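Local coordinates for protein minor fimbrium anchoring subunit Mfa2 (Porphyromonas gingivalis, PDB 5NFI) that holds the minor fimbria in the bacterial outer membrane by interacting with the shaft protein Mfa1, and regulates fimbrial length, at residues 107-121 against 133-145. Numbering follows the deposited sequence.
Sequences IDGTTLWYATSPVVE and IHTRANLREYTNR
Glu141 CB lies over one face of the Trp113 indole, 3.8 Å from the centroid of the six-membered ring in a CH-pi contact, while Leu139 C, from the backbone, and the side-chain oxygen Thr111 OG1 lie at the indole edge, in its plane. On the opposite side of the strands Tyr114 CB sits over a face of the Tyr142 ring, 4.0 Å from its centroid, and the two tyrosines run side by side with ring planes 43° apart. CG anti to the backbone N (chi1 -175°) and an extended chain carry the Glu141 carboxylate along the indole, with OE1 near Trp113 CZ2 and CH2. OE2 takes Thr143 OG1 on its anti lone pair at 2.7 Å and Arg145 NH2 on its syn lone pair at 2.8 Å, the latter a salt bridge that probably offsets this buried acid's charge. Thr143 suits its place because its hydroxyl also accepts from Leu112 N at 3.1 Å, joining carboxylate to backbone. Tyr114 and Arg140 exchange two backbone bonds; beyond them a water links Thr116 N to Asn138 O. Small Ala115 CB and Ala137 CB meet at 3.8 Å. Ile133 CD1 packs on Val120 CB. Strand 64-72 pairs antiparallel with strand 113-122: this is an irregular antiparallel beta hairpin within a fimbrillin-superfamily beta fold.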
loop_
_atom_site.group_PDB
_atom_site.type_symbol
_atom_site.label_atom_id
_atom_site.label_comp_id
_atom_site.label_asym_id
_atom_site.label_seq_id
_atom_site.Cartn_x
_atom_site.Cartn_y
_atom_site.Cartn_z
ATOM N N ILE A 107 -6.388 -9.410 3.705
ATOM C CA ILE A 107 -6.984 -8.156 3.292
ATOM C C ILE A 107 -7.391 -8.133 1.820
ATOM O O ILE A 107 -7.576 -7.055 1.245
ATOM C CB ILE A 107 -6.040 -6.952 3.576
ATOM C CG1 ILE A 107 -4.791 -7.001 2.692
ATOM C CG2 ILE A 107 -5.739 -6.828 5.091
ATOM C CD1 ILE A 107 -3.822 -5.908 2.972
ATOM N N ASP A 108 -7.569 -9.311 1.222
ATOM C CA ASP A 108 -8.096 -9.374 -0.147
ATOM C C ASP A 108 -9.394 -8.602 -0.185
ATOM O O ASP A 108 -10.153 -8.621 0.768
ATOM C CB ASP A 108 -8.357 -10.812 -0.640
ATOM C CG ASP A 108 -7.130 -11.710 -0.558
ATOM O OD1 ASP A 108 -5.985 -11.223 -0.745
ATOM O OD2 ASP A 108 -7.318 -12.923 -0.298
ATOM N N GLY A 109 -9.640 -7.925 -1.298
ATOM C CA GLY A 109 -10.897 -7.253 -1.519
ATOM C C GLY A 109 -11.005 -5.924 -0.798
ATOM O O GLY A 109 -12.081 -5.346 -0.755
ATOM N N THR A 110 -9.904 -5.447 -0.227
ATOM C CA THR A 110 -9.876 -4.127 0.388
ATOM C C THR A 110 -8.913 -3.186 -0.326
ATOM O O THR A 110 -7.873 -3.593 -0.817
ATOM C CB THR A 110 -9.462 -4.188 1.868
ATOM O OG1 THR A 110 -8.033 -4.173 1.967
ATOM C CG2 THR A 110 -10.022 -5.425 2.546
ATOM N N THR A 111 -9.249 -1.910 -0.356
ATOM C CA THR A 111 -8.338 -0.901 -0.872
ATOM C C THR A 111 -7.894 -0.028 0.273
ATOM O O THR A 111 -8.656 0.186 1.215
ATOM C CB THR A 111 -8.994 -0.049 -1.943
ATOM O OG1 THR A 111 -10.353 0.230 -1.563
ATOM C CG2 THR A 111 -8.994 -0.805 -3.257
ATOM N N LEU A 112 -6.658 0.443 0.221
ATOM C CA LEU A 112 -6.187 1.374 1.229
ATOM C C LEU A 112 -5.569 2.548 0.532
ATOM O O LEU A 112 -4.770 2.369 -0.392
ATOM C CB LEU A 112 -5.173 0.723 2.156
ATOM C CG LEU A 112 -4.651 1.661 3.246
ATOM C CD1 LEU A 112 -5.692 1.804 4.331
ATOM C CD2 LEU A 112 -3.322 1.173 3.813
ATOM N N TRP A 113 -5.916 3.753 0.965
ATOM C CA TRP A 113 -5.511 4.936 0.205
ATOM C C TRP A 113 -4.834 6.010 1.040
ATOM O O TRP A 113 -5.211 6.230 2.185
ATOM C CB TRP A 113 -6.721 5.553 -0.477
ATOM C CG TRP A 113 -7.457 4.630 -1.380
ATOM C CD1 TRP A 113 -8.318 3.634 -1.016
ATOM C CD2 TRP A 113 -7.432 4.643 -2.809
ATOM N NE1 TRP A 113 -8.816 3.015 -2.134
ATOM C CE2 TRP A 113 -8.291 3.619 -3.248
ATOM C CE3 TRP A 113 -6.755 5.410 -3.760
ATOM C CZ2 TRP A 113 -8.496 3.349 -4.594
ATOM C CZ3 TRP A 113 -6.961 5.146 -5.085
ATOM C CH2 TRP A 113 -7.823 4.121 -5.495
ATOM N N TYR A 114 -3.854 6.698 0.458
ATOM C CA TYR A 114 -3.235 7.820 1.144
ATOM C C TYR A 114 -3.138 9.096 0.293
ATOM O O TYR A 114 -2.927 9.046 -0.906
ATOM C CB TYR A 114 -1.840 7.451 1.644
ATOM C CG TYR A 114 -1.199 8.641 2.308
ATOM C CD1 TYR A 114 -1.676 9.116 3.535
ATOM C CD2 TYR A 114 -0.180 9.337 1.689
ATOM C CE1 TYR A 114 -1.127 10.233 4.137
ATOM C CE2 TYR A 114 0.373 10.451 2.281
ATOM C CZ TYR A 114 -0.106 10.897 3.501
ATOM O OH TYR A 114 0.456 12.001 4.092
ATOM N N ALA A 115 -3.297 10.249 0.924
ATOM C CA ALA A 115 -3.018 11.500 0.235
ATOM C C ALA A 115 -2.284 12.483 1.142
ATOM O O ALA A 115 -2.526 12.530 2.355
ATOM C CB ALA A 115 -4.305 12.124 -0.281
ATOM N N THR A 116 -1.377 13.255 0.556
ATOM C CA THR A 116 -0.854 14.434 1.228
ATOM C C THR A 116 -1.338 15.633 0.442
ATOM O O THR A 116 -1.177 15.688 -0.773
ATOM C CB THR A 116 0.682 14.455 1.312
ATOM O OG1 THR A 116 1.153 13.302 2.034
ATOM C CG2 THR A 116 1.150 15.714 2.020
ATOM N N SER A 117 -1.972 16.572 1.129
ATOM C CA SER A 117 -2.341 17.833 0.508
ATOM C C SER A 117 -1.111 18.738 0.406
ATOM O O SER A 117 -0.081 18.481 1.040
ATOM C CB SER A 117 -3.431 18.534 1.313
ATOM O OG SER A 117 -2.853 19.230 2.406
ATOM N N PRO A 118 -1.210 19.809 -0.389
ATOM C CA PRO A 118 -0.125 20.779 -0.260
ATOM C C PRO A 118 -0.208 21.495 1.082
ATOM O O PRO A 118 -1.189 21.347 1.804
ATOM C CB PRO A 118 -0.363 21.746 -1.427
ATOM C CG PRO A 118 -1.802 21.564 -1.800
ATOM C CD PRO A 118 -2.154 20.143 -1.468
ATOM N N VAL A 119 0.833 22.240 1.418
ATOM C CA VAL A 119 0.792 23.098 2.572
ATOM C C VAL A 119 -0.204 24.215 2.319
ATOM O O VAL A 119 -0.124 24.926 1.304
ATOM C CB VAL A 119 2.157 23.706 2.874
ATOM C CG1 VAL A 119 2.060 24.647 4.084
ATOM C CG2 VAL A 119 3.180 22.622 3.092
ATOM N N VAL A 120 -1.145 24.366 3.243
ATOM C CA VAL A 120 -2.137 25.425 3.167
ATOM C C VAL A 120 -1.928 26.370 4.326
ATOM O O VAL A 120 -1.115 26.094 5.213
ATOM C CB VAL A 120 -3.568 24.870 3.187
ATOM C CG1 VAL A 120 -3.793 23.969 1.983
ATOM C CG2 VAL A 120 -3.835 24.119 4.476
ATOM N N GLU A 121 -2.674 27.468 4.334
ATOM C CA GLU A 121 -2.425 28.532 5.289
ATOM C C GLU A 121 -3.676 29.292 5.719
ATOM O O GLU A 121 -4.292 29.982 4.904
ATOM C CB GLU A 121 -1.414 29.495 4.688
ATOM C CG GLU A 121 -1.053 30.679 5.536
ATOM C CD GLU A 121 -0.062 31.545 4.808
ATOM O OE1 GLU A 121 0.420 31.070 3.747
ATOM O OE2 GLU A 121 0.206 32.688 5.254
ATOM N N ILE A 133 -10.366 28.188 3.965
ATOM C CA ILE A 133 -9.590 28.031 2.743
ATOM C C ILE A 133 -9.971 26.731 2.044
ATOM O O ILE A 133 -10.794 25.962 2.541
ATOM C CB ILE A 133 -8.079 28.060 3.016
ATOM C CG1 ILE A 133 -7.652 26.854 3.844
ATOM C CG2 ILE A 133 -7.697 29.336 3.740
ATOM C CD1 ILE A 133 -6.240 26.966 4.338
ATOM N N HIS A 134 -9.394 26.505 0.873
ATOM C CA HIS A 134 -9.653 25.281 0.131
ATOM C C HIS A 134 -8.363 24.660 -0.349
ATOM O O HIS A 134 -7.347 25.341 -0.454
ATOM C CB HIS A 134 -10.570 25.549 -1.053
ATOM C CG HIS A 134 -11.936 26.001 -0.655
ATOM N ND1 HIS A 134 -13.060 25.221 -0.826
ATOM C CD2 HIS A 134 -12.361 27.151 -0.082
ATOM C CE1 HIS A 134 -14.120 25.875 -0.383
ATOM N NE2 HIS A 134 -13.723 27.049 0.073
ATOM N N THR A 135 -8.419 23.363 -0.633
ATOM C CA THR A 135 -7.300 22.643 -1.206
ATOM C C THR A 135 -7.790 21.320 -1.792
ATOM O O THR A 135 -8.941 20.940 -1.596
ATOM C CB THR A 135 -6.201 22.382 -0.161
ATOM O OG1 THR A 135 -5.019 21.888 -0.806
ATOM C CG2 THR A 135 -6.671 21.377 0.878
ATOM N N ARG A 136 -6.912 20.648 -2.536
ATOM C CA ARG A 136 -7.170 19.327 -3.099
ATOM C C ARG A 136 -6.096 18.368 -2.613
ATOM O O ARG A 136 -4.972 18.794 -2.317
ATOM C CB ARG A 136 -7.170 19.357 -4.630
ATOM C CG ARG A 136 -8.219 20.237 -5.230
ATOM C CD ARG A 136 -8.108 20.342 -6.747
ATOM N NE ARG A 136 -8.500 19.123 -7.459
ATOM C CZ ARG A 136 -7.722 18.430 -8.298
ATOM N NH1 ARG A 136 -6.476 18.819 -8.554
ATOM N NH2 ARG A 136 -8.202 17.351 -8.907
ATOM N N ALA A 137 -6.432 17.078 -2.554
ATOM C CA ALA A 137 -5.469 16.039 -2.187
ATOM C C ALA A 137 -5.580 14.821 -3.103
ATOM O O ALA A 137 -6.680 14.387 -3.427
ATOM C CB ALA A 137 -5.667 15.630 -0.744
ATOM N N ASN A 138 -4.438 14.269 -3.513
ATOM C CA ASN A 138 -4.406 13.125 -4.431
ATOM C C ASN A 138 -4.253 11.788 -3.698
ATOM O O ASN A 138 -3.200 11.484 -3.127
ATOM C CB ASN A 138 -3.276 13.294 -5.446
ATOM C CG ASN A 138 -3.287 12.220 -6.545
ATOM O OD1 ASN A 138 -3.997 11.214 -6.459
ATOM N ND2 ASN A 138 -2.486 12.438 -7.581
ATOM N N LEU A 139 -5.315 10.992 -3.721
ATOM C CA LEU A 139 -5.297 9.703 -3.067
ATOM C C LEU A 139 -4.624 8.707 -3.987
ATOM O O LEU A 139 -5.062 8.505 -5.128
ATOM C CB LEU A 139 -6.710 9.236 -2.716
ATOM C CG LEU A 139 -7.437 10.016 -1.620
ATOM C CD1 LEU A 139 -8.933 9.884 -1.797
ATOM C CD2 LEU A 139 -7.023 9.507 -0.248
ATOM N N ARG A 140 -3.536 8.125 -3.481
ATOM C CA ARG A 140 -2.811 7.056 -4.125
ATOM C C ARG A 140 -3.127 5.751 -3.417
ATOM O O ARG A 140 -3.110 5.689 -2.184
ATOM C CB ARG A 140 -1.311 7.329 -4.086
ATOM C CG ARG A 140 -0.439 6.170 -4.559
ATOM C CD ARG A 140 -0.485 5.927 -6.071
ATOM N NE ARG A 140 0.356 4.777 -6.387
ATOM C CZ ARG A 140 -0.049 3.701 -7.060
ATOM N NH1 ARG A 140 -1.281 3.636 -7.550
ATOM N NH2 ARG A 140 0.785 2.694 -7.259
ATOM N N GLU A 141 -3.419 4.708 -4.190
ATOM C CA GLU A 141 -3.693 3.400 -3.607
ATOM C C GLU A 141 -2.404 2.746 -3.149
ATOM O O GLU A 141 -1.420 2.738 -3.883
ATOM C CB GLU A 141 -4.420 2.485 -4.592
ATOM C CG GLU A 141 -4.817 1.179 -3.935
ATOM C CD GLU A 141 -5.502 0.218 -4.872
ATOM O OE1 GLU A 141 -5.740 0.614 -6.043
ATOM O OE2 GLU A 141 -5.805 -0.921 -4.425
ATOM N N TYR A 142 -2.439 2.200 -1.932
ATOM C CA TYR A 142 -1.293 1.570 -1.286
ATOM C C TYR A 142 -1.390 0.043 -1.307
ATOM O O TYR A 142 -0.373 -0.637 -1.209
ATOM C CB TYR A 142 -1.174 2.020 0.168
ATOM C CG TYR A 142 -0.327 3.246 0.411
ATOM C CD1 TYR A 142 -0.054 4.156 -0.606
ATOM C CD2 TYR A 142 0.212 3.489 1.670
ATOM C CE1 TYR A 142 0.728 5.266 -0.372
ATOM C CE2 TYR A 142 0.991 4.589 1.908
ATOM C CZ TYR A 142 1.247 5.473 0.891
ATOM O OH TYR A 142 2.034 6.576 1.150
ATOM N N THR A 143 -2.618 -0.486 -1.376
ATOM C CA THR A 143 -2.805 -1.915 -1.591
ATOM C C THR A 143 -2.335 -2.324 -2.998
ATOM O O THR A 143 -2.405 -1.547 -3.971
ATOM C CB THR A 143 -4.265 -2.363 -1.424
ATOM O OG1 THR A 143 -5.137 -1.297 -1.805
ATOM C CG2 THR A 143 -4.564 -2.812 0.004
ATOM N N ASN A 144 -1.835 -3.548 -3.087
ATOM C CA ASN A 144 -1.385 -4.117 -4.344
ATOM C C ASN A 144 -1.898 -5.516 -4.411
ATOM O O ASN A 144 -1.829 -6.241 -3.434
ATOM C CB ASN A 144 0.128 -4.111 -4.452
ATOM C CG ASN A 144 0.684 -2.731 -4.551
ATOM O OD1 ASN A 144 0.632 -2.112 -5.610
ATOM N ND2 ASN A 144 1.260 -2.246 -3.456
ATOM N N ARG A 145 -2.426 -5.878 -5.565
ATOM C CA ARG A 145 -2.908 -7.221 -5.812
ATOM C C ARG A 145 -1.873 -7.917 -6.666
ATOM O O ARG A 145 -1.549 -7.463 -7.761
ATOM C CB ARG A 145 -4.280 -7.197 -6.495
ATOM C CG ARG A 145 -5.383 -6.644 -5.606
ATOM C CD ARG A 145 -6.526 -6.097 -6.431
ATOM N NE ARG A 145 -6.135 -4.886 -7.151
ATOM C CZ ARG A 145 -6.114 -3.663 -6.617
ATOM N NH1 ARG A 145 -5.731 -2.621 -7.352
ATOM N NH2 ARG A 145 -6.473 -3.476 -5.350
HETATM O O HOH W 1 -0.537 13.205 -2.244
#